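Local coordinates for mandelate racemase / muconate lactonizing enzyme (Burkholderia pseudomallei, PDB 2POD), which is of unknown function, but belongs to the mandelate racemase group of the enolase superfamily, may be a lyase and carries a sodium ion at its metal site, at residues L254-V268 and W278-G290. Numbering follows the deposited sequence.
Sequences LSSLKRYAERSLAPV and WGFRDLLETNAAG
G290 N donates a hydrogen bond to V268 O at 2.8 Å. The same join is bridged by a water, which accepts from V268 N and donates to A288 O. P267 CB lies 4.0 Å from G290 CA. Both valine methyls of V268 face A288 O.

The methyl of A288 packs against helix 257-263. Its CB lies 3.7 Å from K258 CA and also meets L257 CG and A261 CB. With CG swung anti to the backbone N (chi1 -165°), the L257 side chain extends so that CD2 reaches L283 CD1 at 3.6 Å.

These are neighbouring beta-alpha units of the C-terminal barrel, of the TIM-barrel type. Helices 257-263 and 276-285 pack outside parallel strands 268-270 and 289-294. The contact is at the start of strand 268-270. The metal site of E220, E246 and E272 is at the C-terminal ends of the barrel strands, and a bound sodium ion is about 13 Å from the V268 side chain.

T286 CG2 touches L254 O at 3.4 Å. With chi1 at 69°, T286 OG1 turns back on its own helix and donates to L283 O, which also accepts from T286 N. L254 CD2 touches D282 CB, the two side chains crossing at about a right angle. The D282 carboxylate has a hydrogen bond with S253 OG and a salt bridge to R77, both of the second subunit. K258 bends so that CG touches T286 O, and its NZ makes a weak hydrogen bond to N287 O at 3.3 Å.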
loop_
_atom_site.group_PDB
_atom_site.type_symbol
_atom_site.label_atom_id
_atom_site.label_comp_id
_atom_site.label_asym_id
_atom_site.label_seq_id
_atom_site.Cartn_x
_atom_site.Cartn_y
_atom_site.Cartn_z
ATOM N N LEU B 254 13.618 -4.097 -9.910
ATOM C CA LEU B 254 14.209 -3.685 -8.648
ATOM C C LEU B 254 13.285 -4.007 -7.475
ATOM O O LEU B 254 13.735 -4.131 -6.336
ATOM C CB LEU B 254 14.538 -2.188 -8.700
ATOM C CG LEU B 254 15.999 -1.724 -8.775
ATOM C CD1 LEU B 254 16.976 -2.836 -9.094
ATOM C CD2 LEU B 254 16.165 -0.582 -9.748
ATOM N N SER B 255 11.996 -4.161 -7.778
ATOM C CA SER B 255 10.973 -4.687 -6.860
ATOM C C SER B 255 11.370 -5.905 -6.017
ATOM O O SER B 255 10.842 -6.103 -4.922
ATOM C CB SER B 255 9.703 -5.022 -7.647
ATOM O OG SER B 255 8.696 -4.062 -7.402
ATOM N N SER B 256 12.292 -6.712 -6.535
ATOM C CA SER B 256 12.739 -7.928 -5.857
ATOM C C SER B 256 13.733 -7.692 -4.704
ATOM O O SER B 256 14.086 -8.633 -3.983
ATOM C CB SER B 256 13.339 -8.904 -6.874
ATOM O OG SER B 256 12.344 -9.727 -7.457
ATOM N N LEU B 257 14.179 -6.450 -4.536
ATOM C CA LEU B 257 15.331 -6.165 -3.686
ATOM C C LEU B 257 15.001 -6.110 -2.200
ATOM O O LEU B 257 15.831 -6.477 -1.369
ATOM C CB LEU B 257 16.037 -4.885 -4.132
ATOM C CG LEU B 257 17.447 -4.617 -3.609
ATOM C CD1 LEU B 257 18.388 -5.790 -3.873
ATOM C CD2 LEU B 257 17.974 -3.342 -4.216
ATOM N N LYS B 258 13.785 -5.670 -1.873
ATOM C CA LYS B 258 13.376 -5.492 -0.480
ATOM C C LYS B 258 13.301 -6.811 0.275
ATOM O O LYS B 258 13.555 -6.858 1.476
ATOM C CB LYS B 258 12.045 -4.740 -0.380
ATOM C CG LYS B 258 12.048 -3.636 0.686
ATOM C CD LYS B 258 11.662 -4.129 2.073
ATOM C CE LYS B 258 12.528 -3.486 3.160
ATOM N NZ LYS B 258 12.035 -2.144 3.594
ATOM N N ARG B 259 12.960 -7.873 -0.449
ATOM C CA ARG B 259 13.041 -9.229 0.057
ATOM C C ARG B 259 14.445 -9.643 0.477
ATOM O O ARG B 259 14.612 -10.246 1.535
ATOM C CB ARG B 259 12.443 -10.208 -0.945
ATOM C CG ARG B 259 10.926 -10.082 -1.040
ATOM C CD ARG B 259 10.306 -11.210 -1.823
ATOM N NE ARG B 259 10.491 -12.498 -1.162
ATOM C CZ ARG B 259 10.200 -13.673 -1.706
ATOM N NH1 ARG B 259 9.707 -13.740 -2.935
ATOM N NH2 ARG B 259 10.423 -14.785 -1.022
ATOM N N TYR B 260 15.453 -9.294 -0.326
ATOM C CA TYR B 260 16.841 -9.483 0.099
ATOM C C TYR B 260 17.216 -8.622 1.302
ATOM O O TYR B 260 17.756 -9.142 2.285
ATOM C CB TYR B 260 17.855 -9.320 -1.045
ATOM C CG TYR B 260 19.272 -9.620 -0.595
ATOM C CD1 TYR B 260 20.068 -8.624 -0.020
ATOM C CD2 TYR B 260 19.803 -10.906 -0.697
ATOM C CE1 TYR B 260 21.343 -8.892 0.428
ATOM C CE2 TYR B 260 21.094 -11.184 -0.249
ATOM C CZ TYR B 260 21.853 -10.168 0.314
ATOM O OH TYR B 260 23.128 -10.397 0.760
ATOM N N ALA B 261 16.930 -7.317 1.219
ATOM C CA ALA B 261 17.321 -6.353 2.254
ATOM C C ALA B 261 16.810 -6.700 3.650
ATOM O O ALA B 261 17.571 -6.639 4.622
ATOM C CB ALA B 261 16.908 -4.959 1.867
ATOM N N GLU B 262 15.534 -7.087 3.724
ATOM C CA GLU B 262 14.876 -7.562 4.953
ATOM C C GLU B 262 15.652 -8.645 5.704
ATOM O O GLU B 262 15.654 -8.670 6.934
ATOM C CB GLU B 262 13.506 -8.146 4.608
ATOM C CG GLU B 262 12.343 -7.176 4.644
ATOM C CD GLU B 262 11.138 -7.696 3.864
ATOM O OE1 GLU B 262 10.241 -6.883 3.555
ATOM O OE2 GLU B 262 11.090 -8.912 3.551
ATOM N N ARG B 263 16.283 -9.547 4.956
ATOM C CA ARG B 263 16.911 -10.728 5.528
ATOM C C ARG B 263 18.426 -10.600 5.710
ATOM O O ARG B 263 19.082 -11.530 6.188
ATOM C CB ARG B 263 16.550 -11.963 4.710
ATOM C CG ARG B 263 15.460 -12.801 5.349
ATOM C CD ARG B 263 14.563 -13.449 4.314
ATOM N NE ARG B 263 13.292 -13.865 4.903
ATOM C CZ ARG B 263 13.010 -15.099 5.314
ATOM N NH1 ARG B 263 13.903 -16.080 5.206
ATOM N NH2 ARG B 263 11.822 -15.354 5.835
ATOM N N SER B 264 18.974 -9.443 5.355
ATOM C CA SER B 264 20.418 -9.240 5.359
ATOM C C SER B 264 20.783 -8.263 6.461
ATOM O O SER B 264 20.277 -7.142 6.484
ATOM C CB SER B 264 20.875 -8.714 3.992
ATOM O OG SER B 264 22.245 -8.351 3.987
ATOM N N LEU B 265 21.647 -8.702 7.378
ATOM C CA LEU B 265 22.175 -7.843 8.436
ATOM C C LEU B 265 23.010 -6.703 7.864
ATOM O O LEU B 265 22.776 -5.540 8.201
ATOM C CB LEU B 265 22.986 -8.646 9.459
ATOM C CG LEU B 265 23.170 -8.150 10.907
ATOM C CD1 LEU B 265 24.636 -8.000 11.281
ATOM C CD2 LEU B 265 22.362 -6.897 11.300
ATOM N N ALA B 266 23.954 -7.031 6.984
ATOM C CA ALA B 266 24.658 -6.010 6.215
ATOM C C ALA B 266 23.726 -5.258 5.268
ATOM O O ALA B 266 22.850 -5.863 4.649
ATOM C CB ALA B 266 25.812 -6.607 5.454
ATOM N N PRO B 267 23.915 -3.931 5.153
ATOM C CA PRO B 267 23.131 -3.156 4.193
ATOM C C PRO B 267 23.486 -3.502 2.755
ATOM O O PRO B 267 24.635 -3.866 2.468
ATOM C CB PRO B 267 23.524 -1.710 4.502
ATOM C CG PRO B 267 24.873 -1.808 5.160
ATOM C CD PRO B 267 24.864 -3.095 5.917
ATOM N N VAL B 268 22.503 -3.396 1.860
ATOM C CA VAL B 268 22.777 -3.591 0.445
ATOM C C VAL B 268 23.446 -2.396 -0.229
ATOM O O VAL B 268 23.088 -1.236 0.001
ATOM C CB VAL B 268 21.638 -4.298 -0.370
ATOM C CG1 VAL B 268 20.521 -4.819 0.529
ATOM C CG2 VAL B 268 21.100 -3.444 -1.498
ATOM N N TRP B 278 16.952 8.350 -13.042
ATOM C CA TRP B 278 15.819 7.456 -13.245
ATOM C C TRP B 278 16.034 6.020 -12.766
ATOM O O TRP B 278 15.147 5.435 -12.126
ATOM C CB TRP B 278 15.400 7.500 -14.708
ATOM C CG TRP B 278 14.829 8.850 -15.076
ATOM C CD1 TRP B 278 13.530 9.245 -14.965
ATOM C CD2 TRP B 278 15.555 9.990 -15.555
ATOM N NE1 TRP B 278 13.388 10.550 -15.379
ATOM C CE2 TRP B 278 14.617 11.036 -15.741
ATOM C CE3 TRP B 278 16.900 10.226 -15.867
ATOM C CZ2 TRP B 278 14.984 12.302 -16.221
ATOM C CZ3 TRP B 278 17.271 11.490 -16.340
ATOM C CH2 TRP B 278 16.311 12.510 -16.513
ATOM N N GLY B 279 17.210 5.463 -13.052
ATOM C CA GLY B 279 17.614 4.179 -12.483
ATOM C C GLY B 279 17.739 4.236 -10.971
ATOM O O GLY B 279 17.421 3.276 -10.282
ATOM N N PHE B 280 18.183 5.379 -10.456
ATOM C CA PHE B 280 18.366 5.543 -9.024
ATOM C C PHE B 280 17.142 5.976 -8.241
ATOM O O PHE B 280 17.008 5.587 -7.082
ATOM C CB PHE B 280 19.614 6.366 -8.704
ATOM C CG PHE B 280 20.885 5.606 -8.928
ATOM C CD1 PHE B 280 21.414 4.808 -7.925
ATOM C CD2 PHE B 280 21.533 5.650 -10.159
ATOM C CE1 PHE B 280 22.572 4.083 -8.133
ATOM C CE2 PHE B 280 22.701 4.929 -10.377
ATOM C CZ PHE B 280 23.217 4.140 -9.363
ATOM N N ARG B 281 16.235 6.729 -8.870
ATOM C CA ARG B 281 14.859 6.865 -8.356
ATOM C C ARG B 281 14.209 5.503 -8.099
ATOM O O ARG B 281 13.627 5.291 -7.030
ATOM C CB ARG B 281 13.973 7.751 -9.256
ATOM C CG ARG B 281 12.548 7.217 -9.458
ATOM C CD ARG B 281 11.456 8.250 -9.309
ATOM N NE ARG B 281 10.917 8.698 -10.586
ATOM C CZ ARG B 281 9.636 8.638 -10.945
ATOM N NH1 ARG B 281 8.714 8.136 -10.139
ATOM N NH2 ARG B 281 9.277 9.090 -12.136
ATOM N N ASP B 282 14.358 4.588 -9.062
ATOM C CA ASP B 282 13.761 3.258 -9.006
ATOM C C ASP B 282 14.319 2.462 -7.839
ATOM O O ASP B 282 13.564 1.792 -7.141
ATOM C CB ASP B 282 13.977 2.497 -10.322
ATOM C CG ASP B 282 13.075 2.997 -11.456
ATOM O OD1 ASP B 282 12.260 3.913 -11.211
ATOM O OD2 ASP B 282 13.187 2.480 -12.599
ATOM N N LEU B 283 15.634 2.561 -7.636
ATOM C CA LEU B 283 16.319 1.955 -6.496
ATOM C C LEU B 283 15.910 2.568 -5.154
ATOM O O LEU B 283 15.697 1.846 -4.176
ATOM C CB LEU B 283 17.849 2.016 -6.685
ATOM C CG LEU B 283 18.748 1.578 -5.520
ATOM C CD1 LEU B 283 18.593 0.086 -5.278
ATOM C CD2 LEU B 283 20.216 1.942 -5.747
ATOM N N LEU B 284 15.791 3.894 -5.113
ATOM C CA LEU B 284 15.476 4.590 -3.869
ATOM C C LEU B 284 14.042 4.333 -3.406
ATOM O O LEU B 284 13.777 4.265 -2.202
ATOM C CB LEU B 284 15.792 6.086 -3.971
ATOM C CG LEU B 284 17.285 6.451 -3.936
ATOM C CD1 LEU B 284 17.507 7.914 -4.253
ATOM C CD2 LEU B 284 17.931 6.101 -2.614
ATOM N N GLU B 285 13.145 4.139 -4.373
ATOM C CA GLU B 285 11.768 3.735 -4.130
ATOM C C GLU B 285 11.563 2.362 -3.474
ATOM O O GLU B 285 10.541 2.150 -2.815
ATOM C CB GLU B 285 10.945 3.840 -5.419
ATOM C CG GLU B 285 10.490 5.270 -5.730
ATOM C CD GLU B 285 9.888 5.440 -7.116
ATOM O OE1 GLU B 285 9.831 4.458 -7.892
ATOM O OE2 GLU B 285 9.467 6.576 -7.425
ATOM N N THR B 286 12.512 1.438 -3.647
ATOM C CA THR B 286 12.422 0.105 -3.021
ATOM C C THR B 286 12.513 0.120 -1.487
ATOM O O THR B 286 12.003 -0.792 -0.831
ATOM C CB THR B 286 13.474 -0.888 -3.567
ATOM O OG1 THR B 286 14.792 -0.504 -3.136
ATOM C CG2 THR B 286 13.415 -0.955 -5.084
ATOM N N ASN B 287 13.138 1.167 -0.942
ATOM C CA ASN B 287 13.577 1.244 0.459
ATOM C C ASN B 287 14.465 0.087 0.922
ATOM O O ASN B 287 14.374 -0.374 2.057
ATOM C CB ASN B 287 12.399 1.489 1.416
ATOM C CG ASN B 287 11.663 2.790 1.118
ATOM O OD1 ASN B 287 12.213 3.883 1.279
ATOM N ND2 ASN B 287 10.411 2.675 0.676
ATOM N N ALA B 288 15.347 -0.354 0.032
ATOM C CA ALA B 288 16.108 -1.576 0.226
ATOM C C ALA B 288 17.615 -1.333 0.234
ATOM O O ALA B 288 18.364 -2.103 0.833
ATOM C CB ALA B 288 15.734 -2.604 -0.838
ATOM N N ALA B 289 18.063 -0.267 -0.420
ATOM C CA ALA B 289 19.490 0.035 -0.472
ATOM C C ALA B 289 19.944 0.749 0.790
ATOM O O ALA B 289 19.216 1.582 1.344
ATOM C CB ALA B 289 19.821 0.852 -1.689
ATOM N N GLY B 290 21.149 0.411 1.240
ATOM C CA GLY B 290 21.818 1.144 2.305
ATOM C C GLY B 290 22.919 2.047 1.780
ATOM O O GLY B 290 23.125 3.144 2.288
HETATM O O HOH W 1 19.995 -2.509 3.111
#